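Local coordinates for protein putative beta-glucosidase (Bifidobacterium adolescentis, PDB 5WAB) that hydrolyses beta-glucosidic linkages as a glycoside hydrolase of family 3 and may also release terminal arabinopyranosyl units from ginsenoside Rb2, at residues 68-72 and 304-308; 81-87 and 135-141; 549-555 and 570-576; 579-583 and 607-611. All coordinates share one frame; numbering follows the deposited sequence.

Contact 1: residues 68-72 and 304-308; sequences ATCFP and HDEVA
Thr69 is the first residue of this loop to meet helix 301-313; the loop belongs to the TIM-barrel-type N-terminal domain of the family 3 glycosidase. The two branches of Thr69 divide the work. With chi1 at -61°, OG1 sits beside the backbone N and lies 3.5 Å from His304 CB, while CG2 points at the helix and comes within 3.9 Å of Ala308 CB. The hydroxyl makes no hydrogen bond to the 304-308 turn itself. Its partner is Glu96 OE2, which also bonds His304 ND1, and since NE2 is held by Glu95 the imidazole is fixed at both nitrogens. At Cys70 the link is again indirect: Gln474 pairs OE1 with Cys70 N and NE2 with Asp305 OD1. Phe71 adds the aromatic part of the packing. Its ring meets the helix obliquely, CE1 standing 4.0 Å from Val307 CG1 and CD1 4.0 Å from Ala308 CB. Thr69 CG2 covers one ring face, 3.6 Å above the plane and offset toward the rim, so the phenyl and the threonine methyl close on Ala308 together. The segment finishes with the ring of Pro72, whose CD comes to 4.4 Å from Ala308 O.

Contact 2: residues 81-87 and 135-141; sequences WNPELIH and EAVGIVA
Glu135 crosses Ile86 at a slant and ends at Trp81, so its chain traces one end of the packing between helices 83-99 and 129-144 in the TIM-barrel-type domain. CB is 3.8 Å from Ile86 CD1, and CG passes 4.1 Å from the same methyl. The chain then runs on extended, carrying OE2 to 3.1 Å from Trp81 N. That hydrogen bond is weak, with an angle of only 127° at the hydrogen, and the carboxylate stands 71° from the plane of the indole. The tryptophan NE1 is bonded elsewhere, to Lys493 O. Further along, Ile86 CG2 touches both the carbonyl O of Glu135, at 3.4 Å, and Ile139 CG1. The helices run in roughly the same direction, the axes of their short segments 7.2 Å apart. Gly138, with no side chain, lets the backbones close up at His87, and its O accepts a CA-H...O contact from His87 CA at 3.1 Å. From there CG of His87, anti to the backbone N (chi1 -178°), carries the imidazole obliquely toward Ala141, CD2 touching CB. Only one hydrogen bond crosses, and it is weak; the two segments are therefore held mainly by close backbone approach at a glycine and by methyl packing, with a buried carboxylate adding one bent N-H...O bond.

Contact 3: residues 549-555 and 570-576; sequences ATFAIDG and ATVTNTS
Strands 551-555 and 570-574 run antiparallel, 4.7 Å apart at their axes, and Ala552 and Thr573 exchange backbone hydrogen bonds, as do Asp554 and Thr571. They form part of the hairpin of strands 551-560 and 566-574, which with strand 615-622 makes one sheet that probably belongs to the fibronectin type III-like sandwich. Between and beside the bonded pairs lie the non-hydrogen-bonded pairs Phe551-Asn574 and Ile553-Val572, whose side chains share the face turned toward strand 580-590. There the Phe551 ring crosses Asn574 at a slant, CE2 3.8 Å from CB, with ring and amide planes 41° apart. Ile553 and Val572 touch more loosely, CG1 to CB at 4.4 Å. Ala552, Thr573, Asp554 and Thr571 line the other face, where Asp554 OD1 stands 3.6 Å from Thr571 CB. Past the last bridge, the strand end is still tied: Thr575 N bonds Thr550 O at 2.9 Å, and the two threonine hydroxyls share a hydrogen bond, OG1 to OG1 at 2.8 Å. Both hydroxyls sit between backbone N and carbonyl carbon (chi1 near 60°), which points them at each other. Asn574 then folds back on its own chain. Its ND2 donates to Leu610 O and Val578 O, while OD1 takes two bonds: Ser576 N makes an Asx turn, and Ser576 OG comes in on a lone pair of OD1 at 2.7 Å.

Contact 4: residues 579-583 and 607-611; sequences DAAET and KVFLK
Lys607 NZ is gripped by three oxygens, Glu314 OE1 in a salt bridge and Ser491 OG and Ser80 O in hydrogen bonds, after its chain has run past Thr583 and Ala581. CG is anti to the backbone N (chi1 -170°) and the rest is extended, so the aliphatic part passes Thr583 OG1 at 3.3 Å from CG and reaches Ala581 CB at 3.8 Å from CE. Phe609 is the direct non-hydrogen-bonded partner of Ala581, its CD2 3.6 Å from that methyl and the ring meeting it obliquely, whereas Lys607 reaches the alanine diagonally from its own pair with Thr583. The small alanine thus takes both a lysine chain and a phenyl ring. Val608, Leu610, Ala580 and Glu582 occupy the other face of this hairpin in the fibronectin type III-like sandwich. The backbones join through four hydrogen bonds, Val608 N to Glu582 O being the shortest at 2.9 Å. Glu582 also turns its carboxylate back on the chain: OE2 accepts from Thr583 N through its anti lone pair and forms a salt bridge with Lys493. At the exposed end Asp579 lies against the first carbons of Lys611, OD2 3.5 Å from CG, while OD1 bonds Ala612 N. The charged ends of that pair stay 5.2 Å apart, OD2 to NZ, so any attraction there is probably diffuse, whereas the buried charges of Lys607 and Glu582 are each paired.

Contacts 1 and 2 are buried: contact 2 packs two helices of the barrel domain, and contact 1 sets helix 301-313 against one of its loops. Helix 83-99 serves both, supplying one side of contact 2 and the glutamates that tie contact 1. No hydrogen bond crosses contact 1 directly and a single weak one crosses contact 2, whereas contacts 3 and 4, hairpins of the fibronectin type III-like region, combine regular strand pairing with polar side chains. Contact 3 is the more exposed; its centre lies 9 Å from that of contact 4, with Phe551 packed on Glu582. Contact 4 also touches contact 2, where Trp81 meets Thr583 and Asn82 meets Phe609, so it bridges sandwich and barrel.

Contact 1: residues 68-72 and 304-308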
loop_
_atom_site.group_PDB
_atom_site.type_symbol
_atom_site.label_atom_id
_atom_site.label_comp_id
_atom_site.label_asym_id
_atom_site.label_seq_id
_atom_site.Cartn_x
_atom_site.Cartn_y
_atom_site.Cartn_z
ATOM N N ALA A 68 15.469 0.842 16.003
ATOM C CA ALA A 68 14.152 0.227 15.945
ATOM C C ALA A 68 14.152 -0.817 14.840
ATOM O O ALA A 68 15.043 -0.849 13.989
ATOM C CB ALA A 68 13.053 1.270 15.718
ATOM N N THR A 69 13.135 -1.673 14.861
ATOM C CA THR A 69 12.998 -2.699 13.836
ATOM C C THR A 69 12.532 -2.071 12.529
ATOM O O THR A 69 11.469 -1.443 12.475
ATOM C CB THR A 69 12.019 -3.776 14.288
ATOM O OG1 THR A 69 12.514 -4.389 15.486
ATOM C CG2 THR A 69 11.848 -4.835 13.190
ATOM N N CYS A 70 13.327 -2.236 11.475
ATOM C CA CYS A 70 12.963 -1.737 10.154
ATOM C C CYS A 70 12.194 -2.842 9.443
ATOM O O CYS A 70 12.783 -3.788 8.916
ATOM C CB CYS A 70 14.203 -1.309 9.376
ATOM S SG CYS A 70 13.869 -0.627 7.725
ATOM N N PHE A 71 10.873 -2.731 9.435
ATOM C CA PHE A 71 10.056 -3.710 8.740
ATOM C C PHE A 71 10.103 -3.459 7.236
ATOM O O PHE A 71 10.475 -2.369 6.791
ATOM C CB PHE A 71 8.621 -3.645 9.253
ATOM C CG PHE A 71 8.488 -4.016 10.697
ATOM C CD1 PHE A 71 8.363 -5.341 11.078
ATOM C CD2 PHE A 71 8.489 -3.040 11.678
ATOM C CE1 PHE A 71 8.247 -5.687 12.409
ATOM C CE2 PHE A 71 8.373 -3.378 13.009
ATOM C CZ PHE A 71 8.251 -4.705 13.375
ATOM N N PRO A 72 9.739 -4.448 6.423
ATOM C CA PRO A 72 9.733 -4.231 4.978
ATOM C C PRO A 72 8.774 -3.116 4.613
ATOM O O PRO A 72 7.650 -3.063 5.134
ATOM C CB PRO A 72 9.268 -5.584 4.411
ATOM C CG PRO A 72 8.618 -6.285 5.556
ATOM C CD PRO A 72 9.378 -5.836 6.763
ATOM N N HIS A 304 10.755 -9.061 17.762
ATOM C CA HIS A 304 10.337 -8.155 16.698
ATOM C C HIS A 304 11.119 -8.414 15.417
ATOM O O HIS A 304 10.572 -8.303 14.314
ATOM C CB HIS A 304 10.511 -6.701 17.140
ATOM C CG HIS A 304 9.535 -6.261 18.187
ATOM N ND1 HIS A 304 9.399 -4.944 18.568
ATOM C CD2 HIS A 304 8.653 -6.962 18.938
ATOM C CE1 HIS A 304 8.470 -4.851 19.503
ATOM N NE2 HIS A 304 8.005 -6.061 19.750
ATOM N N ASP A 305 12.398 -8.778 15.543
ATOM C CA ASP A 305 13.196 -9.094 14.365
ATOM C C ASP A 305 12.687 -10.346 13.668
ATOM O O ASP A 305 12.834 -10.475 12.446
ATOM C CB ASP A 305 14.664 -9.265 14.757
ATOM C CG ASP A 305 15.550 -9.563 13.572
ATOM O OD1 ASP A 305 15.550 -8.766 12.614
ATOM O OD2 ASP A 305 16.245 -10.596 13.598
ATOM N N GLU A 306 12.070 -11.261 14.420
ATOM C CA GLU A 306 11.488 -12.451 13.810
ATOM C C GLU A 306 10.197 -12.123 13.077
ATOM O O GLU A 306 9.904 -12.728 12.041
ATOM C CB GLU A 306 11.237 -13.518 14.870
ATOM C CG GLU A 306 12.497 -14.140 15.425
ATOM C CD GLU A 306 12.219 -15.040 16.609
ATOM O OE1 GLU A 306 11.042 -15.128 17.021
ATOM O OE2 GLU A 306 13.174 -15.671 17.115
ATOM N N VAL A 307 9.415 -11.179 13.594
ATOM C CA VAL A 307 8.260 -10.707 12.843
ATOM C C VAL A 307 8.719 -10.087 11.530
ATOM O O VAL A 307 8.132 -10.334 10.470
ATOM C CB VAL A 307 7.435 -9.724 13.697
ATOM C CG1 VAL A 307 6.299 -9.108 12.887
ATOM C CG2 VAL A 307 6.883 -10.440 14.927
ATOM N N ALA A 308 9.804 -9.306 11.575
ATOM C CA ALA A 308 10.386 -8.752 10.355
ATOM C C ALA A 308 10.930 -9.847 9.446
ATOM O O ALA A 308 10.892 -9.711 8.218
ATOM C CB ALA A 308 11.492 -7.756 10.706
#

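Contact 2: residues 81-87 and 135-141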
loop_
_atom_site.group_PDB
_atom_site.type_symbol
_atom_site.label_atom_id
_atom_site.label_comp_id
_atom_site.label_asym_id
_atom_site.label_seq_id
_atom_site.Cartn_x
_atom_site.Cartn_y
_atom_site.Cartn_z
ATOM N N TRP A 81 -0.444 -10.310 0.876
ATOM C CA TRP A 81 -1.901 -10.490 0.878
ATOM C C TRP A 81 -2.362 -11.141 2.180
ATOM O O TRP A 81 -3.273 -11.968 2.200
ATOM C CB TRP A 81 -2.359 -11.306 -0.337
ATOM C CG TRP A 81 -2.109 -10.636 -1.672
ATOM C CD1 TRP A 81 -0.930 -10.105 -2.113
ATOM C CD2 TRP A 81 -3.046 -10.471 -2.748
ATOM N NE1 TRP A 81 -1.081 -9.599 -3.381
ATOM C CE2 TRP A 81 -2.369 -9.815 -3.795
ATOM C CE3 TRP A 81 -4.393 -10.805 -2.924
ATOM C CZ2 TRP A 81 -2.992 -9.486 -4.998
ATOM C CZ3 TRP A 81 -5.007 -10.482 -4.122
ATOM C CH2 TRP A 81 -4.307 -9.827 -5.141
ATOM N N ASN A 82 -1.721 -10.755 3.284
ATOM C CA ASN A 82 -1.856 -11.436 4.572
ATOM C C ASN A 82 -2.172 -10.410 5.649
ATOM O O ASN A 82 -1.270 -9.931 6.351
ATOM C CB ASN A 82 -0.584 -12.213 4.924
ATOM C CG ASN A 82 -0.783 -13.172 6.088
ATOM O OD1 ASN A 82 -1.738 -13.045 6.862
ATOM N ND2 ASN A 82 0.127 -14.134 6.225
ATOM N N PRO A 83 -3.446 -10.041 5.802
ATOM C CA PRO A 83 -3.801 -9.056 6.837
ATOM C C PRO A 83 -3.407 -9.477 8.238
ATOM O O PRO A 83 -3.026 -8.619 9.045
ATOM C CB PRO A 83 -5.324 -8.934 6.691
ATOM C CG PRO A 83 -5.583 -9.301 5.254
ATOM C CD PRO A 83 -4.588 -10.377 4.934
ATOM N N GLU A 84 -3.456 -10.770 8.551
ATOM C CA GLU A 84 -3.084 -11.197 9.893
ATOM C C GLU A 84 -1.608 -10.928 10.158
ATOM O O GLU A 84 -1.244 -10.422 11.223
ATOM C CB GLU A 84 -3.409 -12.683 10.089
ATOM C CG GLU A 84 -4.901 -13.032 10.076
ATOM C CD GLU A 84 -5.468 -13.150 8.662
ATOM O OE1 GLU A 84 -4.671 -13.173 7.702
ATOM O OE2 GLU A 84 -6.703 -13.218 8.507
ATOM N N LEU A 85 -0.746 -11.202 9.179
ATOM C CA LEU A 85 0.674 -10.911 9.349
ATOM C C LEU A 85 0.928 -9.410 9.433
ATOM O O LEU A 85 1.757 -8.959 10.232
ATOM C CB LEU A 85 1.472 -11.529 8.202
ATOM C CG LEU A 85 2.948 -11.149 8.075
ATOM C CD1 LEU A 85 3.721 -11.640 9.270
ATOM C CD2 LEU A 85 3.527 -11.722 6.789
ATOM N N ILE A 86 0.214 -8.619 8.626
ATOM C CA ILE A 86 0.338 -7.166 8.698
ATOM C C ILE A 86 -0.160 -6.655 10.047
ATOM O O ILE A 86 0.443 -5.757 10.650
ATOM C CB ILE A 86 -0.419 -6.522 7.525
ATOM C CG1 ILE A 86 0.142 -7.032 6.192
ATOM C CG2 ILE A 86 -0.396 -4.995 7.633
ATOM C CD1 ILE A 86 -0.694 -6.667 4.992
ATOM N N HIS A 87 -1.249 -7.242 10.555
ATOM C CA HIS A 87 -1.735 -6.891 11.882
ATOM C C HIS A 87 -0.681 -7.174 12.936
ATOM O O HIS A 87 -0.596 -6.468 13.945
ATOM C CB HIS A 87 -3.015 -7.672 12.190
ATOM C CG HIS A 87 -3.627 -7.339 13.513
ATOM N ND1 HIS A 87 -3.129 -7.815 14.707
ATOM C CD2 HIS A 87 -4.700 -6.577 13.832
ATOM C CE1 HIS A 87 -3.868 -7.360 15.703
ATOM N NE2 HIS A 87 -4.829 -6.606 15.198
ATOM N N GLU A 135 -5.347 -4.676 3.195
ATOM C CA GLU A 135 -4.010 -4.970 3.699
ATOM C C GLU A 135 -3.589 -3.979 4.777
ATOM O O GLU A 135 -3.267 -4.371 5.904
ATOM C CB GLU A 135 -3.000 -4.961 2.552
ATOM C CG GLU A 135 -3.033 -6.209 1.704
ATOM C CD GLU A 135 -1.916 -6.234 0.694
ATOM O OE1 GLU A 135 -1.654 -5.180 0.077
ATOM O OE2 GLU A 135 -1.290 -7.301 0.533
ATOM N N ALA A 136 -3.597 -2.687 4.446
ATOM C CA ALA A 136 -3.053 -1.689 5.358
ATOM C C ALA A 136 -3.863 -1.550 6.639
ATOM O O ALA A 136 -3.350 -0.989 7.616
ATOM C CB ALA A 136 -2.956 -0.339 4.653
ATOM N N VAL A 137 -5.098 -2.060 6.666
ATOM C CA VAL A 137 -5.898 -2.012 7.888
ATOM C C VAL A 137 -5.211 -2.778 9.010
ATOM O O VAL A 137 -5.420 -2.480 10.191
ATOM C CB VAL A 137 -7.318 -2.553 7.621
ATOM C CG1 VAL A 137 -7.264 -4.033 7.259
ATOM C CG2 VAL A 137 -8.240 -2.322 8.826
ATOM N N GLY A 138 -4.377 -3.764 8.664
ATOM C CA GLY A 138 -3.649 -4.494 9.685
ATOM C C GLY A 138 -2.716 -3.612 10.489
ATOM O O GLY A 138 -2.510 -3.848 11.684
ATOM N N ILE A 139 -2.150 -2.582 9.857
ATOM C CA ILE A 139 -1.286 -1.650 10.578
ATOM C C ILE A 139 -2.093 -0.849 11.592
ATOM O O ILE A 139 -1.688 -0.698 12.750
ATOM C CB ILE A 139 -0.538 -0.729 9.597
ATOM C CG1 ILE A 139 0.394 -1.550 8.708
ATOM C CG2 ILE A 139 0.273 0.305 10.346
ATOM C CD1 ILE A 139 1.475 -2.286 9.477
ATOM N N VAL A 140 -3.242 -0.313 11.170
ATOM C CA VAL A 140 -4.073 0.495 12.063
ATOM C C VAL A 140 -4.597 -0.345 13.221
ATOM O O VAL A 140 -4.451 0.020 14.395
ATOM C CB VAL A 140 -5.228 1.143 11.277
ATOM C CG1 VAL A 140 -6.159 1.878 12.218
ATOM C CG2 VAL A 140 -4.684 2.089 10.205
ATOM N N ALA A 141 -5.234 -1.477 12.909
ATOM C CA ALA A 141 -5.793 -2.322 13.962
ATOM C C ALA A 141 -4.700 -2.894 14.853
ATOM O O ALA A 141 -4.879 -3.018 16.070
ATOM C CB ALA A 141 -6.626 -3.446 13.351
#

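Contact 3: residues 549-555 and 570-576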
loop_
_atom_site.group_PDB
_atom_site.type_symbol
_atom_site.label_atom_id
_atom_site.label_comp_id
_atom_site.label_asym_id
_atom_site.label_seq_id
_atom_site.Cartn_x
_atom_site.Cartn_y
_atom_site.Cartn_z
ATOM N N ALA A 549 5.339 -24.930 -4.872
ATOM C CA ALA A 549 4.286 -25.935 -4.845
ATOM C C ALA A 549 3.318 -25.727 -6.002
ATOM O O ALA A 549 3.364 -24.725 -6.717
ATOM C CB ALA A 549 3.530 -25.893 -3.513
ATOM N N THR A 550 2.424 -26.697 -6.177
ATOM C CA THR A 550 1.348 -26.607 -7.151
ATOM C C THR A 550 0.012 -26.696 -6.429
ATOM O O THR A 550 -0.115 -27.384 -5.411
ATOM C CB THR A 550 1.443 -27.714 -8.220
ATOM O OG1 THR A 550 1.384 -29.003 -7.595
ATOM C CG2 THR A 550 2.737 -27.591 -9.004
ATOM N N PHE A 551 -0.982 -25.981 -6.953
ATOM C CA PHE A 551 -2.295 -25.917 -6.331
ATOM C C PHE A 551 -3.378 -26.103 -7.386
ATOM O O PHE A 551 -3.175 -25.818 -8.568
ATOM C CB PHE A 551 -2.489 -24.586 -5.577
ATOM C CG PHE A 551 -1.494 -24.375 -4.468
ATOM C CD1 PHE A 551 -0.250 -23.819 -4.731
ATOM C CD2 PHE A 551 -1.790 -24.756 -3.169
ATOM C CE1 PHE A 551 0.676 -23.637 -3.721
ATOM C CE2 PHE A 551 -0.866 -24.574 -2.150
ATOM C CZ PHE A 551 0.369 -24.014 -2.427
ATOM N N ALA A 552 -4.532 -26.585 -6.937
ATOM C CA ALA A 552 -5.689 -26.792 -7.793
ATOM C C ALA A 552 -6.926 -26.281 -7.075
ATOM O O ALA A 552 -7.067 -26.466 -5.862
ATOM C CB ALA A 552 -5.866 -28.270 -8.160
ATOM N N ILE A 553 -7.816 -25.638 -7.825
ATOM C CA ILE A 553 -9.055 -25.088 -7.292
ATOM C C ILE A 553 -10.229 -25.825 -7.920
ATOM O O ILE A 553 -10.321 -25.926 -9.150
ATOM C CB ILE A 553 -9.155 -23.573 -7.545
ATOM C CG1 ILE A 553 -8.045 -22.844 -6.792
ATOM C CG2 ILE A 553 -10.511 -23.044 -7.124
ATOM C CD1 ILE A 553 -8.012 -21.369 -7.060
ATOM N N ASP A 554 -11.116 -26.347 -7.079
ATOM C CA ASP A 554 -12.341 -26.970 -7.556
ATOM C C ASP A 554 -13.430 -26.732 -6.521
ATOM O O ASP A 554 -13.222 -26.033 -5.526
ATOM C CB ASP A 554 -12.126 -28.463 -7.840
ATOM C CG ASP A 554 -11.572 -29.219 -6.641
ATOM O OD1 ASP A 554 -11.441 -28.620 -5.550
ATOM O OD2 ASP A 554 -11.276 -30.429 -6.794
ATOM N N GLY A 555 -14.592 -27.336 -6.746
ATOM C CA GLY A 555 -15.702 -27.144 -5.831
ATOM C C GLY A 555 -16.156 -25.707 -5.718
ATOM O O GLY A 555 -16.695 -25.314 -4.679
ATOM N N ALA A 570 -15.282 -22.249 -2.340
ATOM C CA ALA A 570 -14.294 -22.918 -3.178
ATOM C C ALA A 570 -13.343 -23.752 -2.326
ATOM O O ALA A 570 -13.145 -23.481 -1.140
ATOM C CB ALA A 570 -13.504 -21.904 -4.002
ATOM N N THR A 571 -12.724 -24.750 -2.963
ATOM C CA THR A 571 -11.712 -25.595 -2.332
ATOM C C THR A 571 -10.382 -25.422 -3.053
ATOM O O THR A 571 -10.319 -25.527 -4.283
ATOM C CB THR A 571 -12.092 -27.077 -2.376
ATOM O OG1 THR A 571 -13.319 -27.295 -1.673
ATOM C CG2 THR A 571 -10.987 -27.915 -1.720
ATOM N N VAL A 572 -9.318 -25.189 -2.292
ATOM C CA VAL A 572 -7.970 -25.092 -2.835
ATOM C C VAL A 572 -7.145 -26.224 -2.237
ATOM O O VAL A 572 -7.251 -26.517 -1.040
ATOM C CB VAL A 572 -7.343 -23.712 -2.546
ATOM C CG1 VAL A 572 -7.435 -23.382 -1.068
ATOM C CG2 VAL A 572 -5.901 -23.653 -3.034
ATOM N N THR A 573 -6.330 -26.869 -3.069
ATOM C CA THR A 573 -5.621 -28.078 -2.670
ATOM C C THR A 573 -4.162 -27.991 -3.090
ATOM O O THR A 573 -3.863 -27.620 -4.230
ATOM C CB THR A 573 -6.271 -29.316 -3.294
ATOM O OG1 THR A 573 -7.677 -29.311 -3.013
ATOM C CG2 THR A 573 -5.647 -30.588 -2.739
ATOM N N ASN A 574 -3.257 -28.303 -2.165
ATOM C CA ASN A 574 -1.836 -28.408 -2.483
ATOM C C ASN A 574 -1.590 -29.773 -3.120
ATOM O O ASN A 574 -1.607 -30.799 -2.432
ATOM C CB ASN A 574 -0.990 -28.219 -1.230
ATOM C CG ASN A 574 0.494 -28.113 -1.534
ATOM O OD1 ASN A 574 0.978 -28.616 -2.551
ATOM N ND2 ASN A 574 1.228 -27.464 -0.643
ATOM N N THR A 575 -1.362 -29.788 -4.434
ATOM C CA THR A 575 -1.199 -31.017 -5.199
ATOM C C THR A 575 0.263 -31.401 -5.401
ATOM O O THR A 575 0.577 -32.126 -6.349
ATOM C CB THR A 575 -1.888 -30.883 -6.557
ATOM O OG1 THR A 575 -1.298 -29.797 -7.284
ATOM C CG2 THR A 575 -3.379 -30.616 -6.380
ATOM N N SER A 576 1.159 -30.945 -4.536
ATOM C CA SER A 576 2.589 -31.175 -4.693
ATOM C C SER A 576 3.148 -31.860 -3.446
ATOM O O SER A 576 2.404 -32.310 -2.573
ATOM C CB SER A 576 3.308 -29.855 -4.981
ATOM O OG SER A 576 3.370 -29.051 -3.816
#

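Contact 4: residues 579-583 and 607-611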
loop_
_atom_site.group_PDB
_atom_site.type_symbol
_atom_site.label_atom_id
_atom_site.label_comp_id
_atom_site.label_asym_id
_atom_site.label_seq_id
_atom_site.Cartn_x
_atom_site.Cartn_y
_atom_site.Cartn_z
ATOM N N ASP A 579 5.278 -27.953 1.102
ATOM C CA ASP A 579 4.395 -27.110 1.897
ATOM C C ASP A 579 4.555 -25.660 1.453
ATOM O O ASP A 579 5.674 -25.132 1.436
ATOM C CB ASP A 579 4.719 -27.257 3.385
ATOM C CG ASP A 579 4.649 -28.706 3.869
ATOM O OD1 ASP A 579 4.153 -29.575 3.120
ATOM O OD2 ASP A 579 5.097 -28.978 5.004
ATOM N N ALA A 580 3.451 -25.025 1.061
ATOM C CA ALA A 580 3.498 -23.648 0.582
ATOM C C ALA A 580 2.113 -23.027 0.705
ATOM O O ALA A 580 1.115 -23.721 0.907
ATOM C CB ALA A 580 4.001 -23.576 -0.863
ATOM N N ALA A 581 2.067 -21.704 0.561
ATOM C CA ALA A 581 0.833 -20.942 0.667
ATOM C C ALA A 581 0.352 -20.496 -0.708
ATOM O O ALA A 581 1.148 -20.184 -1.597
ATOM C CB ALA A 581 1.019 -19.718 1.567
ATOM N N GLU A 582 -0.969 -20.437 -0.860
ATOM C CA GLU A 582 -1.612 -19.973 -2.081
ATOM C C GLU A 582 -2.609 -18.881 -1.732
ATOM O O GLU A 582 -3.285 -18.955 -0.703
ATOM C CB GLU A 582 -2.324 -21.133 -2.800
ATOM C CG GLU A 582 -3.096 -20.756 -4.058
ATOM C CD GLU A 582 -2.208 -20.235 -5.167
ATOM O OE1 GLU A 582 -1.785 -21.045 -6.022
ATOM O OE2 GLU A 582 -1.923 -19.019 -5.178
ATOM N N THR A 583 -2.697 -17.866 -2.582
ATOM C CA THR A 583 -3.606 -16.750 -2.360
ATOM C C THR A 583 -4.698 -16.792 -3.420
ATOM O O THR A 583 -4.467 -16.418 -4.574
ATOM C CB THR A 583 -2.859 -15.420 -2.389
ATOM O OG1 THR A 583 -1.896 -15.401 -1.330
ATOM C CG2 THR A 583 -3.833 -14.261 -2.204
ATOM N N LYS A 607 -5.431 -15.948 1.741
ATOM C CA LYS A 607 -4.175 -16.689 1.693
ATOM C C LYS A 607 -4.286 -17.891 2.622
ATOM O O LYS A 607 -4.730 -17.757 3.767
ATOM C CB LYS A 607 -2.985 -15.815 2.089
ATOM C CG LYS A 607 -1.620 -16.460 1.818
ATOM C CD LYS A 607 -0.491 -15.470 2.040
ATOM C CE LYS A 607 0.814 -15.951 1.441
ATOM N NZ LYS A 607 1.836 -14.875 1.503
ATOM N N VAL A 608 -3.887 -19.061 2.125
ATOM C CA VAL A 608 -4.019 -20.319 2.850
ATOM C C VAL A 608 -2.679 -21.039 2.833
ATOM O O VAL A 608 -2.101 -21.262 1.763
ATOM C CB VAL A 608 -5.113 -21.213 2.243
ATOM C CG1 VAL A 608 -5.337 -22.421 3.114
ATOM C CG2 VAL A 608 -6.401 -20.437 2.064
ATOM N N PHE A 609 -2.195 -21.410 4.012
ATOM C CA PHE A 609 -0.982 -22.203 4.149
ATOM C C PHE A 609 -1.381 -23.676 4.188
ATOM O O PHE A 609 -2.162 -24.089 5.053
ATOM C CB PHE A 609 -0.230 -21.792 5.416
ATOM C CG PHE A 609 0.012 -20.301 5.520
ATOM C CD1 PHE A 609 -0.980 -19.454 6.006
ATOM C CD2 PHE A 609 1.216 -19.743 5.114
ATOM C CE1 PHE A 609 -0.773 -18.087 6.095
ATOM C CE2 PHE A 609 1.431 -18.371 5.199
ATOM C CZ PHE A 609 0.437 -17.544 5.690
ATOM N N LEU A 610 -0.861 -24.460 3.247
ATOM C CA LEU A 610 -1.241 -25.858 3.093
ATOM C C LEU A 610 -0.001 -26.731 2.995
ATOM O O LEU A 610 0.897 -26.450 2.192
ATOM C CB LEU A 610 -2.103 -26.055 1.844
ATOM C CG LEU A 610 -3.461 -25.363 1.814
ATOM C CD1 LEU A 610 -4.057 -25.461 0.423
ATOM C CD2 LEU A 610 -4.381 -26.001 2.838
ATOM N N LYS A 611 0.056 -27.774 3.819
ATOM C CA LYS A 611 1.092 -28.779 3.650
ATOM C C LYS A 611 0.802 -29.650 2.433
ATOM O O LYS A 611 -0.270 -29.590 1.825
ATOM C CB LYS A 611 1.238 -29.658 4.889
ATOM C CG LYS A 611 1.751 -28.938 6.107
ATOM C CD LYS A 611 2.002 -29.941 7.214
ATOM C CE LYS A 611 2.549 -29.279 8.463
ATOM N NZ LYS A 611 2.837 -30.281 9.530
#